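Local coordinates for protein predicted component of a thermophile-specific DNA repair system, contains a RAMP domain (Methanopyrus kandleri, PDB 4N0L) that is the Csm3 subunit of a type III-A CRISPR interference system, an RRM-like RAMP protein that binds crRNA and may have endonuclease activity, at residues Ala58-Glu63 and Pro116-Gly122; Arg85-Gly89 and Ser123-Ile128; Lys168-Phe174 and Glu227-Glu233. All coordinates share one frame; numbering follows the deposited sequence.

Interaction 1 of 3, residues Ala58-Glu63 and Pro116-Gly122. With ZN (zinc ion), chain C.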
loop_
_atom_site.group_PDB
_atom_site.type_symbol
_atom_site.label_atom_id
_atom_site.label_comp_id
_atom_site.label_asym_id
_atom_site.label_seq_id
_atom_site.Cartn_x
_atom_site.Cartn_y
_atom_site.Cartn_z
ATOM N N ALA A 58 -0.978 -4.236 3.164
ATOM C CA ALA A 58 -1.298 -2.831 3.397
ATOM C C ALA A 58 -2.774 -2.540 3.116
ATOM O O ALA A 58 -3.416 -1.788 3.850
ATOM C CB ALA A 58 -0.407 -1.938 2.550
ATOM N N ARG A 59 -3.303 -3.138 2.052
ATOM C CA ARG A 59 -4.706 -2.962 1.691
ATOM C C ARG A 59 -5.645 -3.573 2.727
ATOM O O ARG A 59 -6.628 -2.949 3.134
ATOM C CB ARG A 59 -4.992 -3.579 0.323
ATOM C CG ARG A 59 -6.377 -3.249 -0.212
ATOM C CD ARG A 59 -6.687 -4.031 -1.480
ATOM N NE ARG A 59 -7.805 -3.459 -2.225
ATOM C CZ ARG A 59 -9.074 -3.487 -1.827
ATOM N NH1 ARG A 59 -10.013 -2.932 -2.582
ATOM N NH2 ARG A 59 -9.410 -4.077 -0.688
ATOM N N ALA A 60 -5.343 -4.802 3.131
ATOM C CA ALA A 60 -6.164 -5.534 4.091
ATOM C C ALA A 60 -6.263 -4.808 5.431
ATOM O O ALA A 60 -7.312 -4.821 6.076
ATOM C CB ALA A 60 -5.614 -6.937 4.289
ATOM N N LEU A 61 -5.168 -4.180 5.850
ATOM C CA LEU A 61 -5.141 -3.468 7.125
ATOM C C LEU A 61 -5.771 -2.082 7.025
ATOM O O LEU A 61 -6.484 -1.651 7.934
ATOM C CB LEU A 61 -3.705 -3.350 7.640
ATOM C CG LEU A 61 -2.988 -4.672 7.911
ATOM C CD1 LEU A 61 -1.551 -4.426 8.334
ATOM C CD2 LEU A 61 -3.735 -5.470 8.967
ATOM N N PHE A 62 -5.506 -1.382 5.925
ATOM C CA PHE A 62 -6.082 -0.057 5.721
ATOM C C PHE A 62 -7.603 -0.090 5.622
ATOM O O PHE A 62 -8.281 0.770 6.182
ATOM C CB PHE A 62 -5.516 0.608 4.468
ATOM C CG PHE A 62 -6.124 1.951 4.180
ATOM C CD1 PHE A 62 -5.846 3.038 4.993
ATOM C CD2 PHE A 62 -6.994 2.122 3.111
ATOM C CE1 PHE A 62 -6.412 4.276 4.738
ATOM C CE2 PHE A 62 -7.564 3.358 2.852
ATOM C CZ PHE A 62 -7.273 4.435 3.668
ATOM N N GLU A 63 -8.136 -1.064 4.892
ATOM C CA GLU A 63 -9.580 -1.131 4.689
ATOM C C GLU A 63 -10.298 -1.357 6.019
ATOM O O GLU A 63 -11.355 -0.776 6.261
ATOM C CB GLU A 63 -9.945 -2.218 3.665
ATOM C CG GLU A 63 -9.819 -3.659 4.137
ATOM C CD GLU A 63 -10.156 -4.655 3.038
ATOM O OE1 GLU A 63 -10.740 -4.237 2.017
ATOM O OE2 GLU A 63 -9.848 -5.854 3.197
ATOM N N PRO A 116 -11.133 5.863 -0.793
ATOM C CA PRO A 116 -9.678 5.829 -0.602
ATOM C C PRO A 116 -9.099 4.429 -0.771
ATOM O O PRO A 116 -8.054 4.273 -1.402
ATOM C CB PRO A 116 -9.501 6.317 0.838
ATOM C CG PRO A 116 -10.729 7.100 1.127
ATOM C CD PRO A 116 -11.828 6.415 0.381
ATOM N N VAL A 117 -9.765 3.432 -0.198
ATOM C CA VAL A 117 -9.325 2.045 -0.306
ATOM C C VAL A 117 -9.162 1.601 -1.754
ATOM O O VAL A 117 -8.084 1.179 -2.173
ATOM C CB VAL A 117 -10.310 1.085 0.386
ATOM C CG1 VAL A 117 -9.870 -0.362 0.188
ATOM C CG2 VAL A 117 -10.424 1.416 1.867
ATOM N N CYS A 118 -10.242 1.709 -2.518
ATOM C CA CYS A 118 -10.279 1.191 -3.881
ATOM C C CYS A 118 -9.513 2.063 -4.883
ATOM O O CYS A 118 -8.893 1.539 -5.808
ATOM C CB CYS A 118 -11.733 1.009 -4.327
ATOM S SG CYS A 118 -12.623 -0.295 -3.416
ATOM N N ARG A 119 -9.552 3.381 -4.712
ATOM C CA ARG A 119 -8.867 4.270 -5.652
ATOM C C ARG A 119 -7.341 4.152 -5.535
ATOM O O ARG A 119 -6.617 4.355 -6.513
ATOM C CB ARG A 119 -9.309 5.726 -5.445
ATOM C CG ARG A 119 -8.566 6.465 -4.340
ATOM C CD ARG A 119 -9.301 7.718 -3.889
ATOM N NE ARG A 119 -8.510 8.476 -2.923
ATOM C CZ ARG A 119 -9.018 9.320 -2.030
ATOM N NH1 ARG A 119 -10.328 9.525 -1.975
ATOM N NH2 ARG A 119 -8.211 9.958 -1.191
ATOM N N ILE A 120 -6.859 3.814 -4.341
ATOM C CA ILE A 120 -5.425 3.669 -4.091
ATOM C C ILE A 120 -4.934 2.248 -4.359
ATOM O O ILE A 120 -3.944 2.043 -5.063
ATOM C CB ILE A 120 -5.062 4.054 -2.635
ATOM C CG1 ILE A 120 -5.279 5.551 -2.402
ATOM C CG2 ILE A 120 -3.620 3.683 -2.321
ATOM C CD1 ILE A 120 -5.209 5.950 -0.944
ATOM N N PHE A 121 -5.617 1.270 -3.775
ATOM C CA PHE A 121 -5.157 -0.113 -3.824
ATOM C C PHE A 121 -5.884 -0.940 -4.890
ATOM O O PHE A 121 -5.727 -2.161 -4.957
ATOM C CB PHE A 121 -5.316 -0.761 -2.448
ATOM C CG PHE A 121 -4.468 -0.124 -1.377
ATOM C CD1 PHE A 121 -3.128 -0.453 -1.240
ATOM C CD2 PHE A 121 -5.015 0.802 -0.502
ATOM C CE1 PHE A 121 -2.348 0.135 -0.254
ATOM C CE2 PHE A 121 -4.241 1.392 0.487
ATOM C CZ PHE A 121 -2.907 1.059 0.610
ATOM N N GLY A 122 -6.687 -0.276 -5.712
ATOM C CA GLY A 122 -7.348 -0.944 -6.818
ATOM C C GLY A 122 -8.617 -1.658 -6.404
ATOM O O GLY A 122 -8.873 -1.853 -5.213
HETATM ZN ZN ZN C . -14.079 1.000 -2.140
#

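Interaction 2 of 3, residues Arg85-Gly89 and Ser123-Ile128. With ZN (zinc ion), chain C.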
loop_
_atom_site.group_PDB
_atom_site.type_symbol
_atom_site.label_atom_id
_atom_site.label_comp_id
_atom_site.label_asym_id
_atom_site.label_seq_id
_atom_site.Cartn_x
_atom_site.Cartn_y
_atom_site.Cartn_z
ATOM N N ARG A 85 -11.755 -7.954 1.893
ATOM C CA ARG A 85 -11.712 -7.540 0.493
ATOM C C ARG A 85 -12.886 -6.643 0.106
ATOM O O ARG A 85 -13.740 -7.034 -0.691
ATOM C CB ARG A 85 -11.674 -8.770 -0.421
ATOM N N HIS A 86 -12.935 -5.446 0.684
ATOM C CA HIS A 86 -13.889 -4.438 0.241
ATOM C C HIS A 86 -13.528 -3.997 -1.165
ATOM O O HIS A 86 -12.389 -3.611 -1.427
ATOM C CB HIS A 86 -13.911 -3.228 1.179
ATOM C CG HIS A 86 -14.429 -1.973 0.537
ATOM N ND1 HIS A 86 -15.738 -1.564 0.654
ATOM C CD2 HIS A 86 -13.807 -1.032 -0.217
ATOM C CE1 HIS A 86 -15.906 -0.430 -0.007
ATOM N NE2 HIS A 86 -14.749 -0.088 -0.543
ATOM N N GLU A 87 -14.494 -4.071 -2.072
ATOM C CA GLU A 87 -14.298 -3.566 -3.422
ATOM C C GLU A 87 -15.529 -2.806 -3.897
ATOM O O GLU A 87 -16.635 -3.346 -3.900
ATOM C CB GLU A 87 -13.974 -4.711 -4.384
ATOM C CG GLU A 87 -12.603 -5.326 -4.176
ATOM C CD GLU A 87 -12.364 -6.523 -5.069
ATOM O OE1 GLU A 87 -13.017 -7.565 -4.857
ATOM O OE2 GLU A 87 -11.520 -6.423 -5.984
ATOM N N CYS A 88 -15.334 -1.552 -4.287
ATOM C CA CYS A 88 -16.419 -0.751 -4.843
ATOM C C CYS A 88 -15.933 -0.033 -6.093
ATOM O O CYS A 88 -14.735 -0.024 -6.385
ATOM C CB CYS A 88 -16.946 0.256 -3.820
ATOM S SG CYS A 88 -15.893 1.705 -3.588
ATOM N N GLY A 89 -16.859 0.575 -6.826
ATOM C CA GLY A 89 -16.508 1.249 -8.060
ATOM C C GLY A 89 -16.445 2.756 -7.915
ATOM O O GLY A 89 -16.215 3.468 -8.889
ATOM N N SER A 123 -9.414 -2.048 -7.392
ATOM C CA SER A 123 -10.662 -2.761 -7.147
ATOM C C SER A 123 -11.121 -3.461 -8.419
ATOM O O SER A 123 -10.917 -2.952 -9.519
ATOM C CB SER A 123 -11.742 -1.801 -6.643
ATOM O OG SER A 123 -12.989 -2.460 -6.497
ATOM N N ALA A 124 -11.737 -4.630 -8.267
ATOM C CA ALA A 124 -12.254 -5.375 -9.413
ATOM C C ALA A 124 -13.563 -4.775 -9.919
ATOM O O ALA A 124 -13.997 -5.061 -11.034
ATOM C CB ALA A 124 -12.451 -6.838 -9.051
ATOM N N GLY A 125 -14.185 -3.944 -9.088
ATOM C CA GLY A 125 -15.456 -3.327 -9.418
ATOM C C GLY A 125 -16.384 -3.295 -8.218
ATOM O O GLY A 125 -15.955 -2.971 -7.108
ATOM N N ASP A 126 -17.650 -3.636 -8.434
ATOM C CA ASP A 126 -18.629 -3.654 -7.351
ATOM C C ASP A 126 -18.617 -5.013 -6.653
ATOM O O ASP A 126 -19.608 -5.742 -6.666
ATOM C CB ASP A 126 -20.031 -3.333 -7.878
ATOM C CG ASP A 126 -21.050 -3.153 -6.765
ATOM O OD1 ASP A 126 -20.640 -2.918 -5.608
ATOM O OD2 ASP A 126 -22.263 -3.244 -7.047
ATOM N N GLY A 127 -17.478 -5.344 -6.049
ATOM C CA GLY A 127 -17.298 -6.620 -5.383
ATOM C C GLY A 127 -18.220 -6.817 -4.197
ATOM O O GLY A 127 -18.657 -7.934 -3.921
ATOM N N ILE A 128 -18.511 -5.732 -3.486
ATOM C CA ILE A 128 -19.400 -5.800 -2.330
ATOM C C ILE A 128 -20.850 -6.008 -2.760
ATOM O O ILE A 128 -21.698 -6.378 -1.949
ATOM C CB ILE A 128 -19.303 -4.526 -1.466
ATOM C CG1 ILE A 128 -19.664 -3.293 -2.293
ATOM C CG2 ILE A 128 -17.902 -4.378 -0.887
ATOM C CD1 ILE A 128 -19.616 -1.999 -1.510
HETATM ZN ZN ZN C . -14.079 1.000 -2.140
HETATM O O HOH W 1 -19.722 -0.267 -6.158
#

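Interaction 3 of 3, residues Lys168-Phe174 and Glu227-Glu233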
loop_
_atom_site.group_PDB
_atom_site.type_symbol
_atom_site.label_atom_id
_atom_site.label_comp_id
_atom_site.label_asym_id
_atom_site.label_seq_id
_atom_site.Cartn_x
_atom_site.Cartn_y
_atom_site.Cartn_z
ATOM N N LYS A 168 -10.800 -0.716 -11.335
ATOM C CA LYS A 168 -9.776 0.323 -11.269
ATOM C C LYS A 168 -8.394 -0.240 -10.968
ATOM O O LYS A 168 -8.216 -1.026 -10.036
ATOM C CB LYS A 168 -10.130 1.373 -10.219
ATOM C CG LYS A 168 -9.480 2.721 -10.489
ATOM C CD LYS A 168 -8.930 3.347 -9.223
ATOM C CE LYS A 168 -8.298 4.696 -9.517
ATOM N NZ LYS A 168 -7.143 4.579 -10.444
ATOM N N GLU A 169 -7.418 0.168 -11.769
ATOM C CA GLU A 169 -6.027 -0.163 -11.501
ATOM C C GLU A 169 -5.526 0.623 -10.296
ATOM O O GLU A 169 -5.779 1.823 -10.183
ATOM C CB GLU A 169 -5.155 0.124 -12.727
ATOM C CG GLU A 169 -3.696 -0.286 -12.565
ATOM C CD GLU A 169 -3.522 -1.780 -12.359
ATOM O OE1 GLU A 169 -4.365 -2.556 -12.860
ATOM O OE2 GLU A 169 -2.543 -2.176 -11.691
ATOM N N ALA A 170 -4.837 -0.068 -9.393
ATOM C CA ALA A 170 -4.258 0.552 -8.203
ATOM C C ALA A 170 -3.342 1.717 -8.553
ATOM O O ALA A 170 -2.585 1.650 -9.522
ATOM C CB ALA A 170 -3.495 -0.483 -7.390
ATOM N N ARG A 171 -3.422 2.784 -7.764
ATOM C CA ARG A 171 -2.520 3.921 -7.908
ATOM C C ARG A 171 -1.133 3.630 -7.339
ATOM O O ARG A 171 -0.168 4.327 -7.654
ATOM C CB ARG A 171 -3.110 5.162 -7.234
ATOM C CG ARG A 171 -4.135 5.887 -8.086
ATOM C CD ARG A 171 -4.791 7.027 -7.334
ATOM N NE ARG A 171 -5.964 7.524 -8.049
ATOM C CZ ARG A 171 -6.772 8.475 -7.592
ATOM N NH1 ARG A 171 -6.534 9.042 -6.418
ATOM N NH2 ARG A 171 -7.816 8.862 -8.311
ATOM N N VAL A 172 -1.032 2.609 -6.492
ATOM C CA VAL A 172 0.252 2.264 -5.888
ATOM C C VAL A 172 0.774 0.915 -6.364
ATOM O O VAL A 172 0.013 -0.029 -6.581
ATOM C CB VAL A 172 0.176 2.250 -4.340
ATOM C CG1 VAL A 172 -0.105 3.643 -3.806
ATOM C CG2 VAL A 172 -0.867 1.252 -3.853
ATOM N N ALA A 173 2.088 0.844 -6.542
ATOM C CA ALA A 173 2.754 -0.405 -6.872
ATOM C C ALA A 173 3.987 -0.576 -5.994
ATOM O O ALA A 173 4.795 0.344 -5.857
ATOM C CB ALA A 173 3.133 -0.441 -8.342
ATOM N N PHE A 174 4.120 -1.757 -5.400
ATOM C CA PHE A 174 5.260 -2.061 -4.547
ATOM C C PHE A 174 6.282 -2.891 -5.304
ATOM O O PHE A 174 5.942 -3.905 -5.910
ATOM C CB PHE A 174 4.818 -2.814 -3.288
ATOM C CG PHE A 174 4.057 -1.974 -2.301
ATOM C CD1 PHE A 174 4.642 -1.599 -1.102
ATOM C CD2 PHE A 174 2.761 -1.562 -2.564
ATOM C CE1 PHE A 174 3.951 -0.830 -0.186
ATOM C CE2 PHE A 174 2.065 -0.791 -1.653
ATOM C CZ PHE A 174 2.661 -0.425 -0.463
ATOM N N GLU A 227 11.168 0.432 -2.632
ATOM C CA GLU A 227 10.506 1.234 -3.621
ATOM C C GLU A 227 8.830 1.046 -3.853
ATOM O O GLU A 227 8.081 0.076 -4.212
ATOM C CB GLU A 227 11.248 0.945 -4.927
ATOM C CG GLU A 227 11.069 2.038 -5.969
ATOM C CD GLU A 227 11.737 1.713 -7.289
ATOM O OE1 GLU A 227 11.054 1.780 -8.335
ATOM O OE2 GLU A 227 12.949 1.409 -7.283
ATOM N N VAL A 228 8.298 2.227 -3.565
ATOM C CA VAL A 228 6.853 2.261 -3.735
ATOM C C VAL A 228 6.492 3.374 -4.711
ATOM O O VAL A 228 6.826 4.536 -4.483
ATOM C CB VAL A 228 6.126 2.486 -2.395
ATOM C CG1 VAL A 228 4.622 2.363 -2.575
ATOM C CG2 VAL A 228 6.618 1.495 -1.349
ATOM N N VAL A 229 5.809 3.018 -5.795
ATOM C CA VAL A 229 5.466 3.992 -6.826
ATOM C C VAL A 229 3.984 4.349 -6.777
ATOM O O VAL A 229 3.122 3.481 -6.907
ATOM C CB VAL A 229 5.805 3.470 -8.242
ATOM C CG1 VAL A 229 5.543 4.553 -9.278
ATOM C CG2 VAL A 229 7.252 3.007 -8.313
ATOM N N TYR A 230 3.698 5.632 -6.581
ATOM C CA TYR A 230 2.328 6.131 -6.596
ATOM C C TYR A 230 2.049 6.913 -7.877
ATOM O O TYR A 230 2.763 7.863 -8.198
ATOM C CB TYR A 230 2.058 7.007 -5.369
ATOM C CG TYR A 230 0.763 7.791 -5.441
ATOM C CD1 TYR A 230 0.741 9.103 -5.899
ATOM C CD2 TYR A 230 -0.439 7.220 -5.039
ATOM C CE1 TYR A 230 -0.442 9.821 -5.962
ATOM C CE2 TYR A 230 -1.623 7.928 -5.098
ATOM C CZ TYR A 230 -1.619 9.228 -5.559
ATOM O OH TYR A 230 -2.799 9.933 -5.618
ATOM N N ARG A 231 1.007 6.517 -8.600
ATOM C CA ARG A 231 0.635 7.209 -9.829
ATOM C C ARG A 231 -0.323 8.361 -9.547
ATOM O O ARG A 231 -1.443 8.153 -9.081
ATOM C CB ARG A 231 0.003 6.238 -10.828
ATOM C CG ARG A 231 0.908 5.089 -11.245
ATOM C CD ARG A 231 0.246 4.191 -12.284
ATOM N NE ARG A 231 -1.009 3.612 -11.806
ATOM C CZ ARG A 231 -2.213 4.107 -12.078
ATOM N NH1 ARG A 231 -2.330 5.198 -12.824
ATOM N NH2 ARG A 231 -3.302 3.516 -11.603
ATOM N N VAL A 232 0.126 9.579 -9.828
ATOM C CA VAL A 232 -0.713 10.756 -9.646
ATOM C C VAL A 232 -1.777 10.793 -10.738
ATOM O O VAL A 232 -1.458 10.876 -11.923
ATOM C CB VAL A 232 0.112 12.058 -9.680
ATOM C CG1 VAL A 232 -0.797 13.270 -9.525
ATOM C CG2 VAL A 232 1.186 12.038 -8.602
ATOM N N GLU A 233 -3.042 10.727 -10.338
ATOM C CA GLU A 233 -4.143 10.724 -11.295
ATOM C C GLU A 233 -5.067 11.905 -11.057
ATOM O O GLU A 233 -5.581 12.505 -11.998
ATOM C CB GLU A 233 -4.940 9.423 -11.203
ATOM C CG GLU A 233 -4.287 8.235 -11.881
ATOM C CD GLU A 233 -5.060 6.948 -11.665
ATOM O OE1 GLU A 233 -5.977 6.936 -10.817
ATOM O OE2 GLU A 233 -4.753 5.948 -12.345
#

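Interaction 1 of 3, residues Ala58-Glu63 and Pro116-Gly122
One ligand of this Csm3's zinc site, C118, comes from a buried helix pair in which R59, F62 and E63 of one helix meet V117, C118 and F121 of the other. The segment axes run nearly antiparallel, at 164°, and approach to 10.2 Å. The F121 ring is covered on one face by R59, whose CA sits over its centre, 4.1 Å from the centroid, in a CH-pi contact. With CG anti to the backbone N (chi1 -171°), the extended R59 chain continues past the F121 CB and carries its guanidinium alongside helix 116-121, past V117, to G122. There R59 NH1 donates to the carbonyl O of G122 at 3.1 Å, almost straight at 167° and within the guanidinium plane. CG1 of V117 covers one face of the same group. C118 SG, bound to zinc at 2.3 Å, belongs to a site of three cysteines and one histidine completed by H86, C88 and C115. R59 thus joins G122, four residues beyond the ligand C118, to the H86-C88 loop through a second NH1 bond, to H86 O. R59 NH2 forms a salt bridge with E63 OE1, 3.0 Å away, one turn further along helix 51-69; E63 OE1 is shared by R59 and the H86 N-H, while R59 NH1 is held by two carbonyls. On the apolar side, CE2 of F62 lies 3.6 Å from V117 CG2, while P116 CB meets the ring at its edge. The F62 and F121 rings approach obliquely, and Y244 of helix 238-255 also meets the F62 ring.

Interaction 2 of 3, residues Arg85-Gly89 and Ser123-Ile128
H86 and C88 bind the zinc ion through NE2 at 2.0 Å and SG at 2.4 Å, and the loop S123-I128 wraps round the residue between them, E87. I128 packs against this first shell: its CG2 lies 3.9 Å from ND1 of H86, and its CD1 touches CB of C88. The imidazole is fixed in rotation from its far side, because ND1 is hydrogen-bonded to the F77 carbonyl while NE2 holds the metal. C115 and C118 supply the remaining two ligands.

One layer further out, the backbone of E87 is gripped by that of I128, whose N donates to E87 O at 3.1 Å. The E87 side chain leaves its backbone toward the 123-128 loop. E87 OE2, at the end of an extended chain, accepts from A124 N at 2.9 Å, the donor lying above the carboxylate plane. S123 OG stands 3.0 Å from C88 O and accepts from the N of G125, forming an ST turn that shapes the start of the loop. D126 is the centre of an inverse gamma turn, and a water accepting from G89 N reaches its OD1 by a weak bond; OD2 of D126 is held by the S131 backbone N. The first of these two irregular loops lies between helices 74-78 and 93-99, and the second leads from helix 116-121 to helix 133-137.

Interaction 3 of 3, residues Lys168-Phe174 and Glu227-Glu233
Strands 172-174 and 227-231 run antiparallel, their short axes 4.7 Å apart, with A173 and V229 as a hydrogen-bonded pair flanked by the non-hydrogen-bonded pairs V172-Y230 and F174-V228. A173 N and V229 N each donate to the other residue's carbonyl O at 2.9 Å, and R231 N reaches R171 O at 2.7 Å just before the shorter strand begins. On the face carrying F174 and V228, the valine CG1 stands over the centre of the phenyl ring, 4.0 Å from the centroid, in a CH-pi contact. There too V172 CG1 meets the Y230 ring at its edge, while R171 runs alongside Y230 with CB near CE2. Past the paired strands the contact becomes ionic. E233 OE1 takes two donors: K168 NZ at 2.7 Å on its syn lone pair, and R171 NE at 2.8 Å from above the carboxylate plane. E233 OE2 pairs with R231 NH1 at 2.6 Å, so one carboxylate gathers three cations and would offset the closeness of K168 and R231. A bend at chi3 (-59°) turns the R231 guanidinium across to the loop before strand 172-174, where R231 NH2 donates to A170 O at 2.9 Å; the donor lies above the carbonyl plane of A170, while that oxygen lies in the guanidinium plane. R171 NH1 has further salt bridges to E237 and D241, and D241 also accepts from Y230 OH. Helix 238-255 covers the face of V172, F174 and Y230, with 172-174 as the outermost strand beside 223-231 in a five-stranded antiparallel sheet, consistent with the RRM-like fold of RAMP proteins.

The three contacts adjoin one another between the zinc ion and the edge of the sheet. Interactions 1 and 2 share the metal: C118 comes from the first, H86 and C88 from the second, and their centres lie about 11 Å apart. Two probable hydrogen bonds to the H86 backbone, from R59 and E63, join them directly, and C118 SG packs 3.1 Å from C88 N. Interaction 3 meets helix 116-121 as well, where I120 O and V172 N, 3.3 Å apart, probably form a hydrogen bond. A second probable bond, S123 O to K168 N at 2.9 Å, connects it with interaction 2, although their centres are about 17 Å apart.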